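Local coordinates for putative TetR family transcriptional regulator (Streptomyces coelicolor A3, PDB 3BQY), which probably binds regulatory DNA as a dimeric transcriptional repressor of the TetR family, at residues Ala5-Thr10 with Arg26-Ala31; Asp59-Ala64 with Leu109-Gly114; Gly71-Arg76 with Arg120-Gly125; Tyr134-Phe139 with Arg197-Gly202; Ala149-Gly154 with Thr186-His191. All blocks are in the same frame, centred on the assembly; numbering follows the deposited sequence. Where two conformers were deposited one is given.

Contact 1: Ala5-Thr10 with Arg26-Ala31; sequences ARTVQT and RRLAQA
The methyl group of Thr10 and the forked end of Leu28 meet obliquely where two helices cross at 106°, their local axes 10.6 Å apart. Leu28 splits its two branches between two threonines one helical turn apart. Its CD1 lies 3.7 Å from Thr10 CG2, while its CD2 reaches Thr7 CG2, 3.9 Å away, with the side chains of Leu28 and Thr7 at about a right angle. Both threonines hold their methyl anti to the backbone N (OG1 chi1 -61°), which turns carbon toward the leucine and leaves the hydroxyls to their own helix. Thr10 OG1 donates to Arg6 O at 3.0 Å, on the opposite face of that carbonyl from Thr10 N; Thr7 OG1 is hydrogen-bonded to Asp3 O, also one turn back. Ala31, more exposed, adds a looser touch, its CB 4.0 Å from Thr10 CG2. A glycine in place of Thr10 would probably open a gap beside Leu28 CD1 and Ala31 CB, and Arg6 O would lose its second donor. Leu39 of helix 36-42 and Leu49 of helix 46-57 also pack on Leu28. Segment 26-31 lies in the predicted helix-turn-helix, and the burial of Leu28 among these helices is consistent with a TetR-type three-helix DNA-binding head.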
# COMPACT_ATOMS: atom_id res chain seq x y z
N ALA A 5 -26.45 8.67 -3.37
CA ALA A 5 -25.51 9.20 -4.37
C ALA A 5 -25.03 10.62 -4.05
O ALA A 5 -23.83 10.92 -4.21
CB ALA A 5 -26.14 9.15 -5.77
N ARG A 6 -25.97 11.46 -3.61
CA ARG A 6 -25.69 12.84 -3.25
C ARG A 6 -24.86 12.92 -1.98
O ARG A 6 -23.99 13.80 -1.85
CB ARG A 6 -27.00 13.62 -3.08
CG ARG A 6 -27.85 13.65 -4.34
CD ARG A 6 -29.14 14.44 -4.13
NE ARG A 6 -29.94 14.50 -5.35
CZ ARG A 6 -31.18 14.96 -5.43
NH1 ARG A 6 -31.81 15.41 -4.35
NH2 ARG A 6 -31.81 14.98 -6.60
N THR A 7 -25.14 12.02 -1.04
CA THR A 7 -24.36 11.88 0.18
C THR A 7 -22.92 11.47 -0.15
O THR A 7 -21.98 12.04 0.41
CB THR A 7 -24.99 10.88 1.13
OG1 THR A 7 -26.29 11.36 1.48
CG2 THR A 7 -24.19 10.74 2.41
N VAL A 8 -22.75 10.51 -1.06
CA VAL A 8 -21.41 10.09 -1.47
C VAL A 8 -20.64 11.26 -2.12
O VAL A 8 -19.46 11.46 -1.85
CB VAL A 8 -21.44 8.87 -2.44
CG1 VAL A 8 -20.03 8.61 -3.02
CG2 VAL A 8 -21.95 7.62 -1.68
N GLN A 9 -21.33 12.03 -2.96
CA GLN A 9 -20.68 13.16 -3.63
C GLN A 9 -20.26 14.23 -2.62
O GLN A 9 -19.15 14.75 -2.69
CB GLN A 9 -21.60 13.77 -4.69
CG GLN A 9 -20.89 14.79 -5.57
CD GLN A 9 -19.61 14.25 -6.22
OE1 GLN A 9 -19.67 13.36 -7.07
NE2 GLN A 9 -18.45 14.77 -5.80
N THR A 10 -21.14 14.55 -1.69
CA THR A 10 -20.82 15.52 -0.63
C THR A 10 -19.61 15.06 0.21
O THR A 10 -18.71 15.85 0.50
CB THR A 10 -22.05 15.82 0.23
OG1 THR A 10 -23.08 16.38 -0.60
CG2 THR A 10 -21.73 16.84 1.34
N ARG A 26 -20.86 13.22 11.54
CA ARG A 26 -21.33 14.52 12.02
C ARG A 26 -20.91 15.65 11.08
O ARG A 26 -21.72 16.53 10.76
CB ARG A 26 -20.86 14.80 13.46
CG ARG A 26 -21.43 13.75 14.44
CD ARG A 26 -21.17 14.07 15.91
NE ARG A 26 -21.42 12.91 16.78
CZ ARG A 26 -22.62 12.55 17.23
NH1 ARG A 26 -23.72 13.26 16.89
NH2 ARG A 26 -22.74 11.47 18.03
N ARG A 27 -19.65 15.62 10.65
CA ARG A 27 -19.11 16.63 9.71
C ARG A 27 -19.90 16.61 8.40
O ARG A 27 -20.23 17.66 7.86
CB ARG A 27 -17.61 16.37 9.42
CG ARG A 27 -16.91 17.35 8.49
CD ARG A 27 -16.62 18.67 9.19
NE ARG A 27 -16.21 19.70 8.22
CZ ARG A 27 -17.06 20.46 7.51
NH1 ARG A 27 -16.59 21.39 6.69
NH2 ARG A 27 -18.39 20.30 7.64
N LEU A 28 -20.17 15.41 7.89
CA LEU A 28 -21.01 15.22 6.72
C LEU A 28 -22.43 15.72 6.91
O LEU A 28 -22.99 16.33 6.01
CB LEU A 28 -21.04 13.72 6.33
CG LEU A 28 -21.68 13.28 5.02
CD1 LEU A 28 -21.20 14.13 3.85
CD2 LEU A 28 -21.32 11.81 4.78
N ALA A 29 -23.03 15.44 8.08
CA ALA A 29 -24.34 15.97 8.42
C ALA A 29 -24.35 17.51 8.44
O ALA A 29 -25.28 18.13 7.92
CB ALA A 29 -24.82 15.42 9.78
N GLN A 30 -23.32 18.12 9.03
CA GLN A 30 -23.21 19.59 9.09
C GLN A 30 -23.14 20.11 7.65
O GLN A 30 -23.86 21.04 7.29
CB GLN A 30 -21.99 20.08 9.93
CG GLN A 30 -22.08 19.81 11.47
CD GLN A 30 -20.71 19.73 12.17
OE1 GLN A 30 -19.66 19.99 11.50
NE2 GLN A 30 -20.72 19.35 13.54
N ALA A 31 -22.33 19.46 6.81
CA ALA A 31 -22.17 19.83 5.40
C ALA A 31 -23.46 19.80 4.58
O ALA A 31 -23.65 20.64 3.70
CB ALA A 31 -21.10 18.97 4.72

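Contact 2: Asp59-Ala64 with Leu109-Gly114; sequences DGVADA and LRFADG
Ala62 sets its methyl against the backbone of Arg110 and Phe111, joining the linker after helix 46-57 to helix 106-121 of the all-helical TetR-type C-terminal domain. The chains come close here, the CA atoms of Ala62 and Phe111 only 4.1 Å apart, a spacing that a residue as small as alanine permits. Ala62 CB rests 3.5 Å from Phe111 N and 3.6 Å from Arg110 C, with Arg110 CB 3.8 Å off to one side.

Phe111 can be followed outward from this point. Its CB is at the edge of contact, 4.5 Å from Ala62 CB. With CG anti to the backbone N (chi1 160°), the ring is carried past Ala62 to the neighbouring valine. CD1 makes the close approach, CE1 is the next atom along, and the phenylalanine side chain also packs on Leu80 and Leu84 of helix 73-89. Val61 also touches that helix, at Ala87, so valine and phenylalanine share a buried apolar layer. Further round helix 106-121, Asp113 OD1 accepts from Leu176 N of the second subunit. Where the two side chains cross, a single methyl does the touching: Val61 CG1, 3.6 Å from Phe111 CD1 and 4.1 Å from Phe111 CE1.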
# COMPACT_ATOMS: atom_id res chain seq x y z
N ASP A 59 -15.29 4.06 -10.64
CA ASP A 59 -16.23 4.02 -11.75
C ASP A 59 -15.48 4.21 -13.07
O ASP A 59 -14.67 5.13 -13.21
CB ASP A 59 -17.26 5.14 -11.59
CG ASP A 59 -18.26 5.17 -12.71
OD1 ASP A 59 -18.90 4.12 -12.98
OD2 ASP A 59 -18.39 6.25 -13.33
N GLY A 60 -15.68 3.33 -14.03
CA GLY A 60 -15.00 3.55 -15.31
C GLY A 60 -13.56 3.09 -15.42
O GLY A 60 -13.05 3.01 -16.54
N VAL A 61 -12.90 2.75 -14.30
CA VAL A 61 -11.54 2.24 -14.36
C VAL A 61 -11.40 1.03 -15.30
O VAL A 61 -10.46 0.98 -16.10
CB VAL A 61 -10.96 1.99 -12.97
CG1 VAL A 61 -9.61 1.30 -13.02
CG2 VAL A 61 -10.82 3.36 -12.22
N ALA A 62 -12.33 0.07 -15.20
CA ALA A 62 -12.24 -1.17 -15.99
C ALA A 62 -12.26 -0.88 -17.50
O ALA A 62 -11.74 -1.65 -18.30
CB ALA A 62 -13.39 -2.10 -15.63
N ASP A 63 -12.89 0.23 -17.89
CA ASP A 63 -12.99 0.58 -19.31
C ASP A 63 -11.68 1.10 -19.92
O ASP A 63 -11.56 1.18 -21.14
CB ASP A 63 -14.11 1.59 -19.51
CG ASP A 63 -15.47 1.00 -19.11
OD1 ASP A 63 -15.72 -0.19 -19.41
OD2 ASP A 63 -16.26 1.71 -18.50
N ALA A 64 -10.70 1.40 -19.06
CA ALA A 64 -9.37 1.82 -19.53
C ALA A 64 -8.68 0.78 -20.42
O ALA A 64 -7.85 1.14 -21.25
CB ALA A 64 -8.47 2.19 -18.35
N LEU A 109 -14.89 -5.18 -9.01
CA LEU A 109 -14.97 -6.51 -9.64
C LEU A 109 -14.73 -6.42 -11.17
O LEU A 109 -14.03 -7.27 -11.73
CB LEU A 109 -16.31 -7.17 -9.35
CG LEU A 109 -16.61 -7.55 -7.89
CD1 LEU A 109 -18.04 -8.03 -7.76
CD2 LEU A 109 -15.67 -8.65 -7.42
N ARG A 110 -15.32 -5.43 -11.83
CA ARG A 110 -15.12 -5.29 -13.28
C ARG A 110 -13.65 -5.02 -13.60
O ARG A 110 -13.11 -5.55 -14.58
CB ARG A 110 -16.00 -4.18 -13.89
CG ARG A 110 -17.09 -4.70 -14.79
CD ARG A 110 -18.02 -3.60 -15.35
NE ARG A 110 -18.32 -2.51 -14.40
CZ ARG A 110 -19.36 -2.48 -13.57
NH1 ARG A 110 -20.30 -3.44 -13.57
NH2 ARG A 110 -19.52 -1.44 -12.78
N PHE A 111 -13.01 -4.18 -12.78
CA PHE A 111 -11.58 -3.87 -12.94
C PHE A 111 -10.77 -5.17 -12.80
O PHE A 111 -9.94 -5.46 -13.64
CB PHE A 111 -11.12 -2.83 -11.87
CG PHE A 111 -9.63 -2.81 -11.66
CD1 PHE A 111 -8.79 -2.15 -12.57
CD2 PHE A 111 -9.06 -3.46 -10.59
CE1 PHE A 111 -7.40 -2.14 -12.38
CE2 PHE A 111 -7.68 -3.47 -10.41
CZ PHE A 111 -6.85 -2.81 -11.32
N ALA A 112 -11.05 -5.95 -11.74
CA ALA A 112 -10.26 -7.15 -11.44
C ALA A 112 -10.47 -8.20 -12.53
O ALA A 112 -9.52 -8.82 -13.01
CB ALA A 112 -10.68 -7.72 -10.07
N ASP A 113 -11.73 -8.43 -12.87
CA ASP A 113 -12.07 -9.40 -13.92
C ASP A 113 -11.43 -9.00 -15.25
O ASP A 113 -10.91 -9.84 -15.98
CB ASP A 113 -13.62 -9.49 -14.04
CG ASP A 113 -14.06 -10.62 -14.96
OD1 ASP A 113 -13.86 -11.80 -14.63
OD2 ASP A 113 -14.60 -10.33 -16.03
N GLY A 114 -11.48 -7.69 -15.56
CA GLY A 114 -10.94 -7.17 -16.81
C GLY A 114 -9.44 -7.40 -16.87
O GLY A 114 -8.92 -7.87 -17.89

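Contact 3: Gly71-Arg76 with Arg120-Gly125; sequences GDWSER and REAGFG. With PO4 (phosphate ion), chain B.
Trp73 and Ala122 bring their backbones to 6.2 Å between CA atoms, where the first turn of helix 73-89 meets the end of helix 106-121. Both helix ends carry classic signatures: Asp72 is an N-cap, and Gly123, with positive phi, closes a Schellman motif. Asp72 OD1 takes Glu75 N from above the carboxylate plane at 2.9 Å, and OD2 offers its syn lone pair to Ser74 OG; a donor on each oxygen thus holds the carboxylate at the helix start.

The indole does most of the packing. Its CG sits between the backbone N and the carbonyl carbon (chi1 64°), and the indole turns one face to Phe124. Phe124 points its edge at that face in a T-shaped stack, centroids of the indole six-membered ring and the Phe124 ring 5.0 Å apart and planes at 72°, with Phe124 CZ 3.8 Å from Trp73 CH2. Asp72 OD2 and Ser74 CB lie over the rim of the opposite face. Ala122 CB presses against Trp73 CB at 3.4 Å. A leucine in place of Trp73 would probably leave the edge of Phe124 without an aromatic face and the phosphate without its indole donor. Leu203 of helix 188-206 and Arg207 touch both aromatic residues.

A water accepts from Arg76 NH2 and donates to Glu121 OE1, linking side chains of opposite charge. The indole's polar edge carries Trp73 NE1, which donates at 3.0 Å and a bent 138° to O1 of a phosphate ion, probably from the crystallisation liquor, that Arg207 NH2 also binds.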
# COMPACT_ATOMS: atom_id res chain seq x y z
N GLY A 71 -3.79 -1.82 -28.34
CA GLY A 71 -2.52 -2.07 -27.67
C GLY A 71 -2.41 -3.57 -27.38
O GLY A 71 -3.42 -4.29 -27.38
N ASP A 72 -1.20 -4.05 -27.14
CA ASP A 72 -0.97 -5.45 -26.78
C ASP A 72 -1.38 -5.65 -25.30
O ASP A 72 -1.78 -4.70 -24.64
CB ASP A 72 0.51 -5.79 -26.99
CG ASP A 72 1.39 -5.25 -25.85
OD1 ASP A 72 1.15 -4.12 -25.41
OD2 ASP A 72 2.26 -5.99 -25.35
N TRP A 73 -1.27 -6.88 -24.78
CA TRP A 73 -1.71 -7.16 -23.43
C TRP A 73 -0.96 -6.28 -22.38
O TRP A 73 -1.55 -5.91 -21.35
CB TRP A 73 -1.52 -8.66 -23.11
CG TRP A 73 -0.08 -9.09 -23.12
CD1 TRP A 73 0.63 -9.60 -24.18
CD2 TRP A 73 0.84 -9.00 -22.02
NE1 TRP A 73 1.94 -9.86 -23.79
CE2 TRP A 73 2.09 -9.49 -22.48
CE3 TRP A 73 0.72 -8.56 -20.67
CZ2 TRP A 73 3.23 -9.54 -21.65
CZ3 TRP A 73 1.85 -8.61 -19.86
CH2 TRP A 73 3.10 -9.09 -20.36
N SER A 74 0.33 -6.01 -22.61
CA SER A 74 1.11 -5.24 -21.63
C SER A 74 0.63 -3.78 -21.60
O SER A 74 0.53 -3.19 -20.51
CB SER A 74 2.63 -5.34 -21.86
OG SER A 74 2.99 -4.78 -23.10
N GLU A 75 0.34 -3.21 -22.77
CA GLU A 75 -0.21 -1.86 -22.84
C GLU A 75 -1.60 -1.79 -22.20
O GLU A 75 -1.90 -0.86 -21.46
CB GLU A 75 -0.28 -1.33 -24.28
CG GLU A 75 -0.58 0.18 -24.34
CD GLU A 75 0.33 0.98 -23.42
OE1 GLU A 75 1.57 0.80 -23.53
OE2 GLU A 75 -0.18 1.73 -22.55
N ARG A 76 -2.45 -2.78 -22.45
CA ARG A 76 -3.79 -2.72 -21.84
C ARG A 76 -3.72 -2.91 -20.31
O ARG A 76 -4.47 -2.28 -19.56
CB ARG A 76 -4.72 -3.75 -22.49
CG ARG A 76 -4.93 -3.43 -23.99
CD ARG A 76 -5.72 -4.55 -24.67
NE ARG A 76 -7.11 -4.56 -24.19
CZ ARG A 76 -7.85 -5.66 -23.99
NH1 ARG A 76 -7.34 -6.88 -24.13
NH2 ARG A 76 -9.12 -5.53 -23.60
N ARG A 120 -5.20 -13.66 -19.18
CA ARG A 120 -5.59 -15.00 -19.65
C ARG A 120 -5.71 -15.06 -21.18
O ARG A 120 -5.26 -16.01 -21.82
CB ARG A 120 -6.90 -15.45 -18.98
CG ARG A 120 -6.75 -15.72 -17.45
CD ARG A 120 -8.09 -16.18 -16.85
NE ARG A 120 -8.32 -17.63 -17.05
CZ ARG A 120 -9.45 -18.18 -17.50
NH1 ARG A 120 -10.50 -17.42 -17.81
NH2 ARG A 120 -9.55 -19.51 -17.60
N GLU A 121 -6.35 -14.04 -21.76
CA GLU A 121 -6.56 -14.00 -23.22
C GLU A 121 -5.27 -13.79 -24.00
O GLU A 121 -5.24 -14.05 -25.22
CB GLU A 121 -7.58 -12.92 -23.58
CG GLU A 121 -8.96 -13.36 -23.05
CD GLU A 121 -10.03 -12.30 -23.14
OE1 GLU A 121 -9.79 -11.24 -23.75
OE2 GLU A 121 -11.13 -12.53 -22.57
N ALA A 122 -4.22 -13.37 -23.31
CA ALA A 122 -2.90 -13.18 -23.92
C ALA A 122 -1.99 -14.39 -23.69
O ALA A 122 -0.82 -14.37 -24.08
CB ALA A 122 -2.24 -11.93 -23.35
N GLY A 123 -2.51 -15.44 -23.06
CA GLY A 123 -1.76 -16.69 -22.95
C GLY A 123 -1.20 -16.95 -21.56
O GLY A 123 -0.46 -17.92 -21.36
N PHE A 124 -1.57 -16.14 -20.57
CA PHE A 124 -1.20 -16.48 -19.18
C PHE A 124 -2.13 -17.53 -18.60
O PHE A 124 -3.35 -17.46 -18.80
CB PHE A 124 -1.21 -15.25 -18.29
CG PHE A 124 -0.12 -14.28 -18.62
CD1 PHE A 124 -0.30 -13.31 -19.61
CD2 PHE A 124 1.11 -14.37 -17.98
CE1 PHE A 124 0.74 -12.42 -19.95
CE2 PHE A 124 2.16 -13.50 -18.32
CZ PHE A 124 1.96 -12.52 -19.30
N GLY A 125 -1.55 -18.48 -17.84
CA GLY A 125 -2.34 -19.49 -17.15
C GLY A 125 -3.10 -18.84 -16.01
O GLY A 125 -2.76 -17.71 -15.58
P PO4 B . 2.11 -10.84 -27.50
O1 PO4 B . 3.12 -10.39 -26.46
O2 PO4 B . 1.39 -9.63 -28.05
O3 PO4 B . 2.86 -11.58 -28.60
O4 PO4 B . 1.10 -11.80 -26.89
O HOH W 1 -9.78 -8.48 -22.80

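Contact 4: Tyr134-Phe139 with Arg197-Gly202; sequences YSVANF and RLLLDG
Ser135 O, which accepts from Phe139 N at 2.9 Å within its own helix, also has a methyl of the facing helix beside it: Leu199 CD1, 4.0 Å away. That methyl is the hub of a mainly apolar contact between two helices that run antiparallel at 175°, their local axes 10.8 Å apart. Leu199 stretches from its helix with CG anti to the carbonyl carbon (chi1 -65°), and CD1 lies against Ser135, Val136 and Phe139, on one helical face. Phe139 gives the closest touch, its CB 3.7 Å and its CD2 3.8 Å from Leu199 CD1, the two side chains crossing at a slant. Val136 meets it mainly through CA, 4.0 Å from Leu199 CD1, its CG2 being more distant. The second branch of the leucine makes a looser approach, Leu199 CD2 standing 4.4 Å from Ser135 CB. The serine hydroxyl is turned to its own helix, OG bonding to Arg131 O. All four touching residues are buried. Helices 126-151 and 188-206 both touch the second subunit, consistent with the four-helix dimer interface, two from each subunit, of TetR regulators: Ser135 packs on Gly195 and Tyr134 OH bonds to Leu159 O, both of that subunit, while helix 73-89 receives Val136 and Leu200.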
# COMPACT_ATOMS: atom_id res chain seq x y z
N TYR A 134 -3.15 -9.37 -8.19
CA TYR A 134 -2.76 -8.92 -6.85
C TYR A 134 -1.45 -8.13 -6.89
O TYR A 134 -1.32 -7.11 -6.23
CB TYR A 134 -2.62 -10.10 -5.87
CG TYR A 134 -3.98 -10.58 -5.41
CD1 TYR A 134 -4.68 -9.90 -4.41
CD2 TYR A 134 -4.61 -11.63 -6.03
CE1 TYR A 134 -5.98 -10.31 -4.01
CE2 TYR A 134 -5.90 -12.05 -5.64
CZ TYR A 134 -6.57 -11.38 -4.64
OH TYR A 134 -7.83 -11.81 -4.27
N SER A 135 -0.50 -8.58 -7.69
CA SER A 135 0.81 -7.87 -7.73
C SER A 135 0.62 -6.45 -8.26
O SER A 135 1.14 -5.48 -7.68
CB SER A 135 1.83 -8.60 -8.61
OG SER A 135 1.99 -9.95 -8.22
N VAL A 136 -0.11 -6.32 -9.36
CA VAL A 136 -0.30 -5.01 -10.00
C VAL A 136 -1.16 -4.10 -9.11
O VAL A 136 -0.83 -2.90 -8.91
CB VAL A 136 -0.98 -5.15 -11.40
CG1 VAL A 136 -1.35 -3.79 -11.93
CG2 VAL A 136 -0.04 -5.88 -12.38
N ALA A 137 -2.25 -4.65 -8.58
CA ALA A 137 -3.16 -3.85 -7.74
C ALA A 137 -2.46 -3.45 -6.45
O ALA A 137 -2.57 -2.31 -6.04
CB ALA A 137 -4.43 -4.61 -7.41
N ASN A 138 -1.75 -4.38 -5.80
CA ASN A 138 -1.08 -4.05 -4.54
C ASN A 138 0.07 -3.09 -4.74
O ASN A 138 0.29 -2.19 -3.91
CB ASN A 138 -0.64 -5.30 -3.80
CG ASN A 138 -1.83 -6.08 -3.23
OD1 ASN A 138 -2.93 -5.53 -3.07
ND2 ASN A 138 -1.64 -7.35 -2.95
N PHE A 139 0.81 -3.25 -5.82
CA PHE A 139 1.84 -2.23 -6.12
C PHE A 139 1.18 -0.84 -6.37
O PHE A 139 1.64 0.19 -5.87
CB PHE A 139 2.66 -2.60 -7.35
CG PHE A 139 3.44 -1.44 -7.90
CD1 PHE A 139 4.53 -0.91 -7.16
CD2 PHE A 139 3.04 -0.81 -9.09
CE1 PHE A 139 5.23 0.22 -7.62
CE2 PHE A 139 3.75 0.31 -9.56
CZ PHE A 139 4.83 0.83 -8.83
N ARG A 197 6.60 -0.99 -15.33
CA ARG A 197 7.50 -1.60 -16.32
C ARG A 197 8.18 -2.86 -15.75
O ARG A 197 8.25 -3.88 -16.43
CB ARG A 197 8.57 -0.61 -16.81
CG ARG A 197 9.81 -1.26 -17.44
CD ARG A 197 10.66 -0.28 -18.28
NE ARG A 197 11.71 0.45 -17.56
CZ ARG A 197 12.98 0.53 -17.97
NH1 ARG A 197 13.86 1.23 -17.27
NH2 ARG A 197 13.39 -0.09 -19.07
N LEU A 198 8.69 -2.77 -14.52
CA LEU A 198 9.29 -3.96 -13.86
C LEU A 198 8.29 -5.15 -13.84
O LEU A 198 8.66 -6.28 -14.18
CB LEU A 198 9.73 -3.69 -12.42
CG LEU A 198 10.85 -2.67 -12.22
CD1 LEU A 198 11.23 -2.60 -10.74
CD2 LEU A 198 12.08 -3.07 -13.08
N LEU A 199 7.07 -4.88 -13.37
CA LEU A 199 6.02 -5.92 -13.28
C LEU A 199 5.72 -6.51 -14.65
O LEU A 199 5.63 -7.73 -14.78
CB LEU A 199 4.71 -5.37 -12.64
CG LEU A 199 4.85 -4.93 -11.15
CD1 LEU A 199 3.56 -4.24 -10.58
CD2 LEU A 199 5.16 -6.19 -10.29
N LEU A 200 5.58 -5.65 -15.66
CA LEU A 200 5.23 -6.12 -17.00
C LEU A 200 6.37 -6.90 -17.64
O LEU A 200 6.13 -7.92 -18.30
CB LEU A 200 4.82 -4.94 -17.89
CG LEU A 200 3.52 -4.26 -17.45
CD1 LEU A 200 3.35 -2.96 -18.23
CD2 LEU A 200 2.26 -5.17 -17.57
N ASP A 201 7.61 -6.44 -17.45
CA ASP A 201 8.80 -7.19 -17.90
C ASP A 201 8.86 -8.55 -17.19
O ASP A 201 9.18 -9.56 -17.82
CB ASP A 201 10.09 -6.41 -17.61
CG ASP A 201 10.35 -5.30 -18.63
OD1 ASP A 201 9.67 -5.28 -19.67
OD2 ASP A 201 11.23 -4.46 -18.38
N GLY A 202 8.58 -8.56 -15.90
CA GLY A 202 8.52 -9.81 -15.13
C GLY A 202 7.45 -10.73 -15.70
O GLY A 202 7.68 -11.93 -15.85

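Contact 5: Ala149-Gly154 with Thr186-His191; sequences AALTPG and TDFTAH. With PO4 (phosphate ion), chain C.
The end of helix 126-151 and the start of helix 188-206, two long helices of the TetR-type C-terminal domain, which in relatives binds ligands and dimerises, are bridged here by one aromatic ring. Phe188 extends from the first turn of its helix with CG anti to the carbonyl carbon (chi1 -68°), and only its far atoms arrive. CZ meets Ala150 CB at 3.8 Å, and CE2 meets Leu151 CD2 at 3.9 Å. Leu151 and Phe188 run antiparallel past one another, the leucine alongside the ring, and the alanine methyl sits near the ring's tip. The backbones stay well apart, the nearest CA atoms, those of Ala150 and Thr186, being 9.4 Å from each other; contact is made by the end of the Phe188 ring. Glu161 of helix 161-167 touches both Ala150 and Phe188.

The helix that carries Phe188 opens with an N-cap. Asp187 OD1 accepts from Ala190 N at 3.0 Å and 162°, the donor coming from well above the carboxylate plane, and the backbone of Asp187 forms an inverse gamma turn. The cap is likely to steady the first turn, which carries Phe188.

Away from the phenylalanine, His191 lies on the dimer side, packing on Arg131 of the second subunit. Asp187 O sits above one face of its imidazole. A phosphate ion, probably from the crystallisation liquor, lies at the ring edge: His191 NE2 may make a weak bond to its O4 at 3.3 Å, though the ion's exact placing beside the ring is doubtful, and Arg131 NH1 of the second subunit binds the same ion.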
# COMPACT_ATOMS: atom_id res chain seq x y z
N ALA A 149 0.65 10.34 0.78
CA ALA A 149 1.25 10.66 2.08
C ALA A 149 2.28 11.79 1.95
O ALA A 149 2.38 12.66 2.84
CB ALA A 149 1.88 9.43 2.70
N ALA A 150 3.05 11.77 0.87
CA ALA A 150 4.10 12.75 0.60
C ALA A 150 3.54 14.11 0.24
O ALA A 150 4.16 15.13 0.58
CB ALA A 150 5.01 12.27 -0.51
N LEU A 151 2.39 14.13 -0.42
CA LEU A 151 1.77 15.38 -0.87
C LEU A 151 0.88 16.02 0.19
O LEU A 151 0.43 17.14 0.02
CB LEU A 151 0.96 15.15 -2.16
CG LEU A 151 1.73 14.65 -3.40
CD1 LEU A 151 0.79 13.96 -4.39
CD2 LEU A 151 2.51 15.79 -4.06
N THR A 152 0.63 15.29 1.28
CA THR A 152 -0.13 15.79 2.42
C THR A 152 0.67 16.91 3.07
O THR A 152 1.88 16.77 3.24
CB THR A 152 -0.41 14.68 3.48
OG1 THR A 152 -0.99 13.54 2.83
CG2 THR A 152 -1.37 15.17 4.58
N PRO A 153 0.00 18.04 3.42
CA PRO A 153 0.70 19.15 4.11
C PRO A 153 1.62 18.62 5.22
O PRO A 153 1.14 17.97 6.15
CB PRO A 153 -0.45 19.96 4.71
CG PRO A 153 -1.64 19.70 3.81
CD PRO A 153 -1.43 18.35 3.17
N GLY A 154 2.92 18.87 5.10
CA GLY A 154 3.91 18.35 6.06
C GLY A 154 4.62 17.07 5.65
O GLY A 154 5.66 16.71 6.22
N THR A 186 10.08 14.90 -7.43
CA THR A 186 8.63 14.96 -7.29
C THR A 186 7.92 14.28 -8.47
O THR A 186 6.70 14.42 -8.65
CB THR A 186 8.11 16.40 -7.12
OG1 THR A 186 8.58 17.21 -8.21
CG2 THR A 186 8.58 16.98 -5.78
N ASP A 187 8.70 13.53 -9.27
CA ASP A 187 8.15 12.84 -10.44
C ASP A 187 7.59 11.48 -10.06
O ASP A 187 8.15 10.44 -10.41
CB ASP A 187 9.20 12.65 -11.53
CG ASP A 187 8.58 12.49 -12.91
OD1 ASP A 187 7.36 12.10 -13.02
OD2 ASP A 187 9.33 12.76 -13.89
N PHE A 188 6.49 11.51 -9.33
CA PHE A 188 5.81 10.28 -8.92
C PHE A 188 5.34 9.44 -10.10
O PHE A 188 5.34 8.21 -10.05
CB PHE A 188 4.63 10.60 -8.04
CG PHE A 188 5.01 11.18 -6.72
CD1 PHE A 188 5.62 10.37 -5.76
CD2 PHE A 188 4.76 12.52 -6.44
CE1 PHE A 188 5.97 10.90 -4.52
CE2 PHE A 188 5.11 13.05 -5.20
CZ PHE A 188 5.72 12.24 -4.25
N THR A 189 4.92 10.13 -11.16
CA THR A 189 4.46 9.44 -12.36
C THR A 189 5.57 8.57 -12.95
O THR A 189 5.32 7.42 -13.30
CB THR A 189 3.89 10.42 -13.40
OG1 THR A 189 2.76 11.08 -12.82
CG2 THR A 189 3.40 9.66 -14.65
N ALA A 190 6.78 9.14 -13.09
CA ALA A 190 7.95 8.39 -13.55
C ALA A 190 8.26 7.18 -12.65
O ALA A 190 8.55 6.09 -13.16
CB ALA A 190 9.19 9.31 -13.67
N HIS A 191 8.17 7.36 -11.33
CA HIS A 191 8.38 6.23 -10.40
C HIS A 191 7.34 5.13 -10.64
O HIS A 191 7.68 3.95 -10.71
CB HIS A 191 8.33 6.71 -8.94
CG HIS A 191 9.47 7.60 -8.57
ND1 HIS A 191 9.53 8.29 -7.38
CD2 HIS A 191 10.57 7.96 -9.27
CE1 HIS A 191 10.64 8.99 -7.34
NE2 HIS A 191 11.29 8.82 -8.47
P PO4 C . 13.04 9.96 -11.46
O1 PO4 C . 12.46 11.00 -12.38
O2 PO4 C . 11.98 8.92 -11.18
O3 PO4 C . 14.23 9.29 -12.10
O4 PO4 C . 13.46 10.62 -10.18

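Overall arrangement
Place in the fold sets the chemistry of these five contacts. Contact 4 is the buried one, mainly aliphatic and aromatic carbon, whereas contact 5 joins the same two helices, 126-151 and 188-206, at the surface, the contact centres about 20 Å apart. Contacts 1, 2 and 3 are partly buried. Contacts 2 and 3 share helix 106-121, yet one mixes a methyl on backbone with valine on phenylalanine, the other stacks two aromatic rings. Contact 3 also touches contact 4, through Trp73 and Ser74 against Leu200. Phosphate ions appear only at contacts 3 and 5, both beside capped helix starts. Contact 1 stands apart in the predicted DNA-binding head, its centre about 41 Å from that of contact 3.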